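Local coordinates for putative L-alanine-DL-glutamate epimerase (Burkholderia xenovorans, PDB 3GO2), which probably catalyses a racemisation or epimerisation reaction as a magnesium-binding member of the mandelate racemase/muconate lactonizing enzyme family, at residues V8-C13 / H21-T26; E354-A359 / W375-V380; W34-E39 / G322-M327; P44-V49 / G81-E86; I91-L96 / N296-S301. All coordinates share one frame; numbering follows the deposited sequence. Where two conformers were deposited one is given.

Interaction 1: V8-C13 / H21-T26; sequences VDTLCC and HFVKLT
Cys12 and His21 face each other in a non-hydrogen-bonded pair, and their side chains meet as sulfur over ring. With SG anti to the backbone N (chi1 -178°), the thiol reaches across to one imidazole face, 3.8 Å from SG to the His21 ring centroid and offset toward the rim. Water 2 approaches that ring in its plane and bonds His21 ND1 at 2.8 Å. One residue on, Cys13 makes the other kind of sulfur-aromatic contact: its SG lies at the edge of the Phe22 ring, 4.0 Å from CE2. The segments are the first two strands of the three-stranded antiparallel sheet of the enolase-type N-terminal domain, joined as a beta hairpin; the pairs Asp9-Lys24 and Leu11-Phe22 each close with two backbone hydrogen bonds. On the face of Val8, Thr10 and Val23, Val8 CG1 touches Val23 CG1 at 4.0 Å, and helices 46-57 and 82-103 pack against this side. On the opposite face, which carries Leu11, Phe22 and Lys24, Leu11 CD1 rests 3.9 Å from Lys24 CB. All four Lys24 torsions are near 180°, and the extended chain carries NZ away to a salt bridge with Glu381. Water 1 lies between Asp9 OD2, Lys24 O and Thr26 OG1, bridging the strands at the margin.

Interaction 2: E354-A359 / W375-V380; sequences ELFTHA and WGTDPV
Thr377 OG1 donates to His358 O over a short 2.6 Å, arriving in the carbonyl plane on a lone pair, and this bond lies at one end of a closely fitted backbone pairing. The same hydroxyl oxygen packs 3.4 Å from Phe356 CB. Next along, Thr357 N bonds Asp378 O in the carbonyl plane, and Val380 N bonds Leu355 O at 2.8 Å from above that carbonyl's plane. A single bridge, Phe356 with Pro379, brings the two CA atoms to 4.4 Å, so the pairing is too brief to count as a sheet. On its buried side the Phe356 ring meets the proline obliquely, CD1 3.9 Å from Pro379 CA and CE1 4.2 Å from Pro379 CG.

The opposite character appears at Thr357, which is exposed. Its OG1 sits between the backbone N and the carbonyl carbon (chi1 55°), where it accepts from Asp378 N at 3.0 Å with a fairly straight 158° angle at the hydrogen. Water 3 spans Thr357 OG1 and Asp378 OD2 on this solvent side, while Asp378 OD1 forms a salt bridge with Lys101. Thr357 CG2 crosses Val380 CG2 at 3.8 Å. The pairing ties the short, weakly bonded helical turn 352-355 and the residues after it to the loop leading into helix 381-386; Phe356 and Pro379 pack on Leu324 of helix 323-335, and Pro379 also meets Trp34 of strand 32-37.

Interaction 3: W34-E39 / G322-M327; sequences WSEFDE and GHLCTM
Glu36 reaches from strand 34-37 to the start of helix 323-327 and binds two backbone N-H groups, one with each carboxylate oxygen. OE2 accepts from Gly322 N at 2.9 Å on its syn side, with the donor 27° out of the carboxylate plane. OE1 accepts from Cys325 N at 3.2 Å; here the donor stands well above the carboxylate plane, 51° out of it, so the second bond is the longer and more oblique one. The side chain is extended, with CG anti to the backbone N (chi1 179°) and the next torsion also near 180°, and this full reach carries the carboxylate to the helix end. Gly322 is the N-cap residue of the helix, and its lack of a side chain leaves room for the glutamate beside it.

Apolar atoms close around the acid. Cys325 SG lies alongside the Glu36 chain, 3.4 Å from CD, while the Glu36 and Leu324 side chains slide past each other in opposite directions. Leu324 CD2 presses on the strand backbone at Ser35 C (3.5 Å) and meets Trp34 CB at 3.9 Å. Other polar groups are satisfied by neighbouring elements: Ser35 OG bonds Ala90 O, and His323 N bonds Glu352 OE2.

The contact joins the N-terminal domain sheet to a helix of the C-terminal barrel domain. A buried carboxylate at the amino end of a helix, with both oxygens accepting N-H groups, would probably be stabilised in its charged form, aided by the helix dipole.

Interaction 4: P44-V49 / G81-E86; sequences PGVTAV and GGVVSE
Val83 turns CG1 anti to its carbonyl carbon (chi1 -67°), which sets that methyl against Pro44 O at 3.4 Å and Val46 CG2 at 4.0 Å. Val46 answers with CG1 anti to the backbone N (chi1 -177°); both of its methyls lie against Glu86, CG2 being the one near the carboxylate. The glutamate chain is extended beyond CG and crosses the valine at about a right angle, its OE1 lying 3.5 Å from Val46 CG2. One carboxylate oxygen thus lies against a methyl, while the other, OE2, is hydrogen-bonded to Ser43 OG, just before segment 44-49.

One turn along helix 46-49, which has Gly45 as its N-cap, Val49 points at the other helix and straddles its backbone: CG1 is 3.7 Å from Val84 O and CG2 is 3.9 Å from Val83 O. The side chain of Val84 itself is directed away, and only its CG2 comes within 4.3 Å of Val49 CG2.

These are the amino-terminal turns of helices 46-57 and 82-103 of the N-terminal domain, and a second subunit packs here, with its Val83 against Val83 and Val84 of this chain. Glu86 lies about 7 Å from a bound magnesium ion by side chain. The two segments share no hydrogen bond; valine methyls pack on one another, on backbone carbonyls and on the Glu86 chain, and Pro44 O is buried without a polar partner, a probable energetic cost borne by the packing.

Interaction 5: I91-L96 / N296-S301; sequences IENALL and NGVWQS
This is a buried helix-capping contact in which Glu92 and Asn93 of helix 82-103 bind the amino end of helix 298-310, linking the N-terminal domain to the C-terminal domain. Glu92 is extended, with CG anti to the backbone N (chi1 175°), and brings its carboxylate to the first turn. Its OE1 accepts from Gln300 N at 3.0 Å on the syn side, and more weakly from Trp299 N, where the angle at the hydrogen is a bent 121°. OE2 uses its syn lone pair for Gln300 NE2 at 2.9 Å, a nearly straight bond lying in the amide plane; that nitrogen also bonds Glu66. Three bonds thus fix the carboxylate, whose negative charge probably suits the helix dipole.

The domain arrangement is that of the enolase superfamily, an N-terminal capping domain set against a TIM-type barrel, and the acceptors here serve a barrel helix. Asn93 OD1 takes Val298 N at 2.8 Å in the carbonyl plane, on a lone pair, and its ND2 is held by Thr293 O. Gly297, the N-cap residue with positive phi, lies against the Glu92 carboxylate, its C 3.2 Å from Glu92 OE1, and has no side chain to obstruct it; its carbonyl oxygen accepts both Ser301 N and Ser301 OG. Beside these polar bonds, Leu96 CD1 packs on Val298 CB at 3.9 Å, and CD2 comes obliquely to Trp299 CE3 at 4.2 Å.

Interactions 3, 4 and 5 are buried, whereas interactions 1 and 2 lie farther from the chain's centre and include waters and partly exposed groups. Interactions 3 and 5 both join the N-terminal domain to the C-terminal domain and use the same chemistry, a glutamate binding the N-H groups of a helix start; they touch through Ser35 and Asn93. Interaction 4 shares helix 82-103 with interaction 5 but is held by packing alone; a neighbouring subunit packs against much of it, and a different one touches interaction 5 only at Trp299. Interaction 1 relies on regular backbone pairing and borders interaction 3 in one sheet, while interaction 2 has a short irregular pairing. Phe22 of interaction 1 packs on Phe356 and Pro379 of interaction 2.

Interaction 1: V8-C13 / H21-T26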
# COMPACT_ATOMS: atom_id res chain seq x y z
N VAL A 8 35.60 25.91 23.11
CA VAL A 8 35.24 24.52 22.85
C VAL A 8 36.52 23.82 22.43
O VAL A 8 37.12 24.18 21.40
CB VAL A 8 34.18 24.38 21.74
CG1 VAL A 8 33.86 22.89 21.52
CG2 VAL A 8 32.93 25.20 22.07
N ASP A 9 36.97 22.89 23.27
CA ASP A 9 38.21 22.14 23.09
C ASP A 9 37.91 20.65 22.99
O ASP A 9 36.89 20.18 23.50
CB ASP A 9 39.13 22.36 24.28
CG ASP A 9 39.48 23.83 24.51
OD1 ASP A 9 39.95 24.47 23.55
OD2 ASP A 9 39.28 24.31 25.65
N THR A 10 38.80 19.90 22.35
CA THR A 10 38.68 18.45 22.34
C THR A 10 39.92 17.84 22.95
O THR A 10 41.02 18.41 22.82
CB THR A 10 38.48 17.88 20.90
OG1 THR A 10 39.56 18.29 20.06
CG2 THR A 10 37.15 18.36 20.29
N LEU A 11 39.75 16.71 23.62
CA LEU A 11 40.83 15.98 24.26
C LEU A 11 40.75 14.51 23.89
O LEU A 11 39.69 14.00 23.55
CB LEU A 11 40.76 16.11 25.79
CG LEU A 11 40.92 17.48 26.46
CD1 LEU A 11 39.80 18.51 26.12
CD2 LEU A 11 40.96 17.27 27.99
N CYS A 12 41.87 13.81 23.99
CA CYS A 12 41.92 12.38 23.62
C CYS A 12 42.90 11.65 24.53
O CYS A 12 43.92 12.20 24.90
CB CYS A 12 42.33 12.28 22.15
SG CYS A 12 42.38 10.61 21.49
N CYS A 13 42.56 10.42 24.94
CA CYS A 13 43.48 9.61 25.72
C CYS A 13 43.41 8.15 25.33
O CYS A 13 42.45 7.68 24.71
CB CYS A 13 43.21 9.80 27.22
SG CYS A 13 41.69 9.01 27.82
N HIS A 21 37.62 10.04 23.51
CA HIS A 21 37.64 11.44 23.14
C HIS A 21 36.63 12.24 23.96
O HIS A 21 35.59 11.71 24.35
CB HIS A 21 37.28 11.62 21.66
CG HIS A 21 38.18 10.89 20.72
ND1 HIS A 21 39.13 11.54 19.97
CD2 HIS A 21 38.24 9.59 20.37
CE1 HIS A 21 39.76 10.66 19.20
NE2 HIS A 21 39.24 9.47 19.43
N PHE A 22 36.93 13.51 24.17
CA PHE A 22 36.10 14.38 25.00
C PHE A 22 35.96 15.74 24.40
O PHE A 22 36.90 16.21 23.74
CB PHE A 22 36.69 14.52 26.42
CG PHE A 22 37.00 13.23 27.07
CD1 PHE A 22 36.00 12.52 27.71
CD2 PHE A 22 38.27 12.69 27.03
CE1 PHE A 22 36.28 11.28 28.29
CE2 PHE A 22 38.54 11.46 27.62
CZ PHE A 22 37.56 10.76 28.23
N VAL A 23 34.79 16.34 24.60
CA VAL A 23 34.55 17.78 24.36
C VAL A 23 34.55 18.49 25.71
O VAL A 23 33.92 18.02 26.66
CB VAL A 23 33.23 18.06 23.64
CG1 VAL A 23 32.98 19.58 23.49
CG2 VAL A 23 33.23 17.38 22.26
N LYS A 24 35.26 19.60 25.77
CA LYS A 24 35.36 20.45 26.95
C LYS A 24 34.90 21.85 26.57
O LYS A 24 35.54 22.52 25.76
CB LYS A 24 36.80 20.53 27.45
CG LYS A 24 36.94 21.36 28.69
CD LYS A 24 38.39 21.59 29.06
CE LYS A 24 38.49 22.23 30.40
NZ LYS A 24 39.95 22.54 30.70
N LEU A 25 33.79 22.28 27.14
CA LEU A 25 33.17 23.55 26.79
C LEU A 25 33.21 24.44 28.03
O LEU A 25 32.77 24.02 29.10
CB LEU A 25 31.72 23.30 26.35
CG LEU A 25 30.86 24.48 25.94
CD1 LEU A 25 29.77 23.96 24.97
CD2 LEU A 25 30.27 25.26 27.13
N THR A 26 33.72 25.66 27.89
CA THR A 26 33.85 26.55 29.05
C THR A 26 33.00 27.78 28.83
O THR A 26 32.98 28.33 27.72
CB THR A 26 35.36 26.99 29.24
OG1 THR A 26 36.19 25.84 29.40
CG2 THR A 26 35.52 27.90 30.48
O HOH W 1 36.84 24.73 26.84
O HOH W 2 39.55 14.31 20.29

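Interaction 2: E354-A359 / W375-V380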
# COMPACT_ATOMS: atom_id res chain seq x y z
N GLU A 354 40.96 6.34 37.21
CA GLU A 354 41.88 7.48 37.21
C GLU A 354 41.38 8.62 36.32
O GLU A 354 41.62 9.78 36.60
CB GLU A 354 43.29 7.02 36.74
CG GLU A 354 44.44 8.03 36.87
CD GLU A 354 45.70 7.63 36.07
OE1 GLU A 354 45.83 6.46 35.65
OE2 GLU A 354 46.57 8.51 35.84
N LEU A 355 40.71 8.26 35.22
CA LEU A 355 40.36 9.23 34.18
C LEU A 355 39.18 10.09 34.53
O LEU A 355 38.98 11.12 33.89
CB LEU A 355 40.04 8.50 32.86
CG LEU A 355 41.20 7.73 32.23
CD1 LEU A 355 40.68 6.86 31.10
CD2 LEU A 355 42.28 8.68 31.75
N PHE A 356 38.39 9.67 35.52
CA PHE A 356 37.15 10.37 35.84
C PHE A 356 37.01 10.63 37.33
O PHE A 356 37.52 9.87 38.16
CB PHE A 356 35.96 9.51 35.37
CG PHE A 356 35.97 9.21 33.89
CD1 PHE A 356 35.53 10.15 32.97
CD2 PHE A 356 36.46 8.00 33.41
CE1 PHE A 356 35.54 9.89 31.61
CE2 PHE A 356 36.47 7.73 32.05
CZ PHE A 356 36.02 8.69 31.15
N THR A 357 36.30 11.69 37.67
CA THR A 357 36.11 12.05 39.07
C THR A 357 35.24 11.03 39.83
O THR A 357 35.53 10.71 40.99
CB THR A 357 35.53 13.45 39.23
OG1 THR A 357 34.31 13.55 38.48
CG2 THR A 357 36.52 14.55 38.78
N HIS A 358 34.21 10.52 39.16
CA HIS A 358 33.29 9.52 39.74
C HIS A 358 33.07 8.33 38.83
O HIS A 358 33.05 8.45 37.60
CB HIS A 358 31.92 10.15 40.01
CG HIS A 358 31.98 11.32 40.94
ND1 HIS A 358 32.09 11.16 42.31
CD2 HIS A 358 31.97 12.65 40.71
CE1 HIS A 358 32.13 12.36 42.88
NE2 HIS A 358 32.05 13.28 41.93
N ALA A 359 32.90 7.17 39.44
CA ALA A 359 32.63 5.93 38.73
C ALA A 359 31.17 5.54 38.93
O ALA A 359 30.59 5.75 40.00
CB ALA A 359 33.55 4.81 39.28
N TRP A 375 26.25 15.63 34.27
CA TRP A 375 26.12 14.22 33.94
C TRP A 375 26.39 13.30 35.12
O TRP A 375 25.80 12.21 35.19
CB TRP A 375 27.05 13.83 32.79
CG TRP A 375 26.73 14.46 31.48
CD1 TRP A 375 27.60 15.15 30.70
CD2 TRP A 375 25.49 14.41 30.75
NE1 TRP A 375 26.98 15.58 29.54
CE2 TRP A 375 25.68 15.14 29.55
CE3 TRP A 375 24.25 13.80 30.98
CZ2 TRP A 375 24.65 15.28 28.59
CZ3 TRP A 375 23.23 13.97 30.01
CH2 TRP A 375 23.44 14.70 28.86
N GLY A 376 27.28 13.72 36.03
CA GLY A 376 27.60 12.88 37.20
C GLY A 376 29.06 12.46 37.32
O GLY A 376 29.45 11.82 38.29
N THR A 377 29.87 12.80 36.31
CA THR A 377 31.32 12.56 36.38
C THR A 377 32.01 13.52 35.43
O THR A 377 31.41 13.95 34.45
CB THR A 377 31.64 11.09 36.08
OG1 THR A 377 32.97 10.77 36.50
CG2 THR A 377 31.52 10.79 34.57
N ASP A 378 33.26 13.88 35.74
CA ASP A 378 34.07 14.76 34.91
C ASP A 378 35.35 14.03 34.54
O ASP A 378 35.96 13.37 35.38
CB ASP A 378 34.46 16.02 35.69
CG ASP A 378 33.28 16.91 36.00
OD1 ASP A 378 32.40 17.07 35.11
OD2 ASP A 378 33.25 17.47 37.12
N PRO A 379 35.77 14.12 33.28
CA PRO A 379 37.13 13.71 32.94
C PRO A 379 38.13 14.54 33.73
O PRO A 379 37.86 15.70 34.06
CB PRO A 379 37.23 13.99 31.43
CG PRO A 379 35.81 14.06 30.98
CD PRO A 379 35.04 14.63 32.11
N VAL A 380 39.27 13.94 34.02
CA VAL A 380 40.35 14.58 34.79
C VAL A 380 41.51 14.90 33.85
O VAL A 380 42.14 14.00 33.31
CB VAL A 380 40.80 13.70 35.94
CG1 VAL A 380 41.96 14.37 36.75
CG2 VAL A 380 39.58 13.38 36.87
O HOH W 3 32.84 15.73 39.13

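Interaction 3: W34-E39 / G322-M327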
# COMPACT_ATOMS: atom_id res chain seq x y z
N TRP A 34 31.20 18.90 29.83
CA TRP A 34 31.93 17.82 29.20
C TRP A 34 31.01 16.84 28.49
O TRP A 34 29.88 16.59 28.93
CB TRP A 34 32.63 16.98 30.27
CG TRP A 34 33.80 17.62 30.97
CD1 TRP A 34 33.79 18.22 32.21
CD2 TRP A 34 35.14 17.67 30.51
NE1 TRP A 34 35.05 18.64 32.54
CE2 TRP A 34 35.90 18.32 31.51
CE3 TRP A 34 35.78 17.25 29.35
CZ2 TRP A 34 37.26 18.54 31.37
CZ3 TRP A 34 37.14 17.47 29.22
CH2 TRP A 34 37.86 18.10 30.23
N SER A 35 31.51 16.31 27.39
CA SER A 35 30.94 15.08 26.82
C SER A 35 32.05 14.13 26.43
O SER A 35 33.23 14.49 26.42
CB SER A 35 30.07 15.42 25.59
OG SER A 35 30.89 15.86 24.51
N GLU A 36 31.66 12.91 26.11
CA GLU A 36 32.58 11.91 25.59
C GLU A 36 32.05 11.51 24.23
O GLU A 36 30.85 11.48 24.03
CB GLU A 36 32.73 10.73 26.55
CG GLU A 36 33.69 9.64 26.03
CD GLU A 36 33.85 8.48 27.00
OE1 GLU A 36 33.45 8.60 28.15
OE2 GLU A 36 34.41 7.43 26.57
N PHE A 37 32.94 11.31 23.26
CA PHE A 37 32.58 10.81 21.93
C PHE A 37 33.61 9.77 21.46
O PHE A 37 34.58 9.49 22.14
CB PHE A 37 32.41 11.97 20.93
CG PHE A 37 33.67 12.71 20.57
CD1 PHE A 37 34.40 12.41 19.41
CD2 PHE A 37 34.13 13.72 21.38
CE1 PHE A 37 35.54 13.14 19.06
CE2 PHE A 37 35.29 14.43 21.06
CZ PHE A 37 36.00 14.12 19.91
N ASP A 38 33.38 9.18 20.29
CA ASP A 38 34.15 8.06 19.81
C ASP A 38 34.43 8.20 18.32
O ASP A 38 33.58 8.68 17.56
CB ASP A 38 33.35 6.78 20.09
CG ASP A 38 33.96 5.56 19.47
OD1 ASP A 38 34.84 4.97 20.13
OD2 ASP A 38 33.53 5.20 18.34
N GLU A 39 35.63 7.78 17.92
CA GLU A 39 35.97 7.67 16.49
C GLU A 39 36.25 6.22 16.08
O GLU A 39 36.24 5.91 14.88
CB GLU A 39 37.18 8.51 16.16
CG GLU A 39 36.92 10.00 16.24
CD GLU A 39 38.05 10.84 15.76
OE1 GLU A 39 39.11 10.29 15.42
OE2 GLU A 39 37.89 12.08 15.74
N GLY A 322 33.57 4.97 27.79
CA GLY A 322 34.08 5.24 29.13
C GLY A 322 33.00 5.62 30.14
O GLY A 322 31.80 5.65 29.83
N HIS A 323 33.43 5.93 31.36
CA HIS A 323 32.47 6.25 32.42
C HIS A 323 31.61 7.45 32.11
O HIS A 323 30.47 7.50 32.52
CB HIS A 323 33.16 6.52 33.77
CG HIS A 323 33.68 5.31 34.45
ND1 HIS A 323 33.24 4.03 34.18
CD2 HIS A 323 34.62 5.18 35.43
CE1 HIS A 323 33.86 3.17 34.96
NE2 HIS A 323 34.71 3.84 35.73
N LEU A 324 32.15 8.46 31.43
CA LEU A 324 31.32 9.63 31.13
C LEU A 324 30.15 9.26 30.20
O LEU A 324 29.02 9.71 30.41
CB LEU A 324 32.14 10.79 30.59
CG LEU A 324 31.37 12.04 30.18
CD1 LEU A 324 30.43 12.52 31.28
CD2 LEU A 324 32.33 13.16 29.78
N CYS A 325 30.40 8.42 29.20
CA CYS A 325 29.30 7.93 28.36
C CYS A 325 28.26 7.20 29.19
O CYS A 325 27.06 7.34 28.93
CB CYS A 325 29.79 7.03 27.25
SG CYS A 325 30.67 7.95 25.95
N THR A 326 28.69 6.42 30.17
CA THR A 326 27.73 5.71 31.02
C THR A 326 26.87 6.70 31.79
O THR A 326 25.64 6.51 31.89
CB THR A 326 28.45 4.75 32.00
OG1 THR A 326 29.11 3.73 31.26
CG2 THR A 326 27.44 4.08 32.95
N MET A 327 27.49 7.76 32.30
CA MET A 327 26.73 8.75 33.07
C MET A 327 25.81 9.58 32.15
O MET A 327 24.70 9.91 32.52
CB MET A 327 27.66 9.62 33.91
CG MET A 327 28.44 8.85 34.94
SD MET A 327 27.43 7.88 36.12
CE MET A 327 28.43 8.13 37.65

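Interaction 4: P44-V49 / G81-E86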
# COMPACT_ATOMS: atom_id res chain seq x y z
N PRO A 44 35.91 7.84 11.70
CA PRO A 44 36.97 8.81 11.55
C PRO A 44 36.44 10.21 11.22
O PRO A 44 35.48 10.33 10.47
CB PRO A 44 37.77 8.28 10.35
CG PRO A 44 36.77 7.48 9.55
CD PRO A 44 35.85 6.88 10.57
N GLY A 45 37.06 11.25 11.77
CA GLY A 45 36.73 12.62 11.41
C GLY A 45 35.86 13.40 12.40
O GLY A 45 35.65 14.61 12.22
N VAL A 46 35.33 12.73 13.43
CA VAL A 46 34.43 13.44 14.38
C VAL A 46 35.12 14.65 15.03
O VAL A 46 34.54 15.73 15.15
CB VAL A 46 33.86 12.52 15.49
CG1 VAL A 46 32.90 13.30 16.37
CG2 VAL A 46 33.16 11.29 14.85
N THR A 47 36.37 14.46 15.44
CA THR A 47 37.13 15.56 16.05
C THR A 47 37.21 16.76 15.12
O THR A 47 37.06 17.91 15.54
CB THR A 47 38.54 15.12 16.49
OG1 THR A 47 38.46 13.98 17.38
CG2 THR A 47 39.29 16.29 17.15
N ALA A 48 37.43 16.52 13.83
CA ALA A 48 37.55 17.61 12.87
C ALA A 48 36.26 18.39 12.72
O ALA A 48 36.26 19.61 12.59
CB ALA A 48 38.02 17.08 11.51
N VAL A 49 35.14 17.67 12.71
CA VAL A 49 33.82 18.29 12.71
C VAL A 49 33.61 19.19 13.91
O VAL A 49 33.19 20.35 13.80
CB VAL A 49 32.67 17.21 12.66
CG1 VAL A 49 31.31 17.88 12.77
CG2 VAL A 49 32.79 16.37 11.37
N GLY A 81 24.08 13.50 9.05
CA GLY A 81 24.19 12.10 9.46
C GLY A 81 25.62 11.75 9.76
O GLY A 81 26.52 12.60 9.68
N GLY A 82 25.84 10.50 10.15
CA GLY A 82 27.20 9.99 10.31
C GLY A 82 28.09 10.86 11.18
O GLY A 82 27.71 11.32 12.25
N VAL A 83 29.30 11.07 10.71
CA VAL A 83 30.32 11.73 11.54
C VAL A 83 30.01 13.21 11.79
O VAL A 83 30.31 13.72 12.85
CB VAL A 83 31.75 11.52 11.00
CG1 VAL A 83 32.18 10.06 11.12
CG2 VAL A 83 31.87 11.96 9.65
N VAL A 84 29.36 13.89 10.84
CA VAL A 84 28.92 15.25 11.05
C VAL A 84 27.92 15.28 12.21
O VAL A 84 28.05 16.07 13.14
CB VAL A 84 28.25 15.84 9.80
CG1 VAL A 84 27.33 17.04 10.14
CG2 VAL A 84 29.31 16.19 8.77
N SER A 85 26.93 14.39 12.16
CA SER A 85 25.94 14.37 13.22
C SER A 85 26.54 13.92 14.57
O SER A 85 26.10 14.40 15.63
CB SER A 85 24.74 13.51 12.83
OG SER A 85 23.96 14.18 11.84
N GLU A 86 27.55 13.05 14.54
CA GLU A 86 28.25 12.69 15.78
C GLU A 86 28.95 13.90 16.39
O GLU A 86 28.95 14.08 17.61
CB GLU A 86 29.29 11.59 15.56
CG GLU A 86 28.72 10.25 15.22
CD GLU A 86 29.78 9.21 15.06
OE1 GLU A 86 30.65 9.09 15.97
OE2 GLU A 86 29.78 8.49 14.02

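Interaction 5: I91-L96 / N296-S301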
# COMPACT_ATOMS: atom_id res chain seq x y z
N ILE A 91 28.85 17.97 20.86
CA ILE A 91 28.75 19.35 21.33
C ILE A 91 27.47 19.55 22.14
O ILE A 91 27.49 20.19 23.18
CB ILE A 91 28.87 20.35 20.20
CG1 ILE A 91 30.27 20.25 19.58
CG2 ILE A 91 28.55 21.78 20.69
CD1 ILE A 91 30.46 21.15 18.31
N GLU A 92 26.36 19.00 21.66
CA GLU A 92 25.10 19.05 22.38
C GLU A 92 25.25 18.52 23.79
O GLU A 92 24.76 19.12 24.74
CB GLU A 92 24.01 18.26 21.63
CG GLU A 92 22.70 18.20 22.42
CD GLU A 92 21.54 17.77 21.58
OE1 GLU A 92 21.05 16.63 21.76
OE2 GLU A 92 21.10 18.59 20.76
N ASN A 93 25.94 17.40 23.92
CA ASN A 93 26.06 16.79 25.21
C ASN A 93 26.94 17.62 26.16
O ASN A 93 26.68 17.63 27.35
CB ASN A 93 26.52 15.35 25.09
CG ASN A 93 25.42 14.45 24.63
OD1 ASN A 93 24.23 14.77 24.83
ND2 ASN A 93 25.79 13.30 24.07
N ALA A 94 27.91 18.36 25.63
CA ALA A 94 28.72 19.25 26.46
C ALA A 94 27.92 20.48 26.85
O ALA A 94 28.02 20.95 27.97
CB ALA A 94 30.03 19.64 25.73
N LEU A 95 27.08 20.96 25.92
CA LEU A 95 26.17 22.09 26.20
C LEU A 95 25.21 21.71 27.33
O LEU A 95 24.96 22.51 28.24
CB LEU A 95 25.42 22.51 24.95
CG LEU A 95 26.13 23.38 23.92
CD1 LEU A 95 25.38 23.45 22.59
CD2 LEU A 95 26.29 24.79 24.48
N LEU A 96 24.65 20.51 27.27
CA LEU A 96 23.70 20.10 28.30
C LEU A 96 24.37 20.04 29.67
O LEU A 96 23.82 20.52 30.66
CB LEU A 96 23.07 18.75 27.97
CG LEU A 96 22.10 18.74 26.80
CD1 LEU A 96 21.84 17.28 26.40
CD2 LEU A 96 20.78 19.49 27.14
N ASN A 296 23.91 10.92 18.88
CA ASN A 296 22.80 11.83 18.52
C ASN A 296 22.76 13.13 19.31
O ASN A 296 22.23 14.14 18.84
CB ASN A 296 21.46 11.11 18.68
CG ASN A 296 21.08 10.33 17.44
OD1 ASN A 296 20.48 10.89 16.52
ND2 ASN A 296 21.36 9.04 17.45
N GLY A 297 23.33 13.11 20.51
CA GLY A 297 23.02 14.09 21.53
C GLY A 297 21.82 13.62 22.31
O GLY A 297 20.85 13.08 21.76
N VAL A 298 21.84 13.82 23.62
CA VAL A 298 20.74 13.40 24.44
C VAL A 298 19.44 14.15 24.17
O VAL A 298 18.36 13.55 24.29
CB VAL A 298 21.16 13.46 25.97
CG1 VAL A 298 19.95 13.37 26.89
CG2 VAL A 298 22.19 12.37 26.26
N TRP A 299 19.50 15.43 23.81
CA TRP A 299 18.26 16.19 23.57
C TRP A 299 17.58 15.63 22.35
O TRP A 299 16.37 15.40 22.34
CB TRP A 299 18.55 17.68 23.42
CG TRP A 299 17.33 18.52 23.52
CD1 TRP A 299 16.68 19.15 22.51
CD2 TRP A 299 16.60 18.83 24.72
NE1 TRP A 299 15.60 19.85 23.01
CE2 TRP A 299 15.54 19.66 24.36
CE3 TRP A 299 16.79 18.51 26.06
CZ2 TRP A 299 14.64 20.17 25.31
CZ3 TRP A 299 15.90 19.02 26.98
CH2 TRP A 299 14.85 19.83 26.60
N GLN A 300 18.36 15.39 21.30
CA GLN A 300 17.81 14.77 20.10
C GLN A 300 17.29 13.36 20.40
O GLN A 300 16.27 12.95 19.86
CB GLN A 300 18.86 14.73 18.98
CG GLN A 300 19.47 16.08 18.60
CD GLN A 300 18.46 17.20 18.47
OE1 GLN A 300 17.46 17.05 17.77
NE2 GLN A 300 18.68 18.30 19.19
N SER A 301 17.97 12.64 21.30
CA SER A 301 17.58 11.29 21.66
C SER A 301 16.26 11.26 22.39
O SER A 301 15.52 10.28 22.27
CB SER A 301 18.67 10.61 22.49
OG SER A 301 19.86 10.58 21.74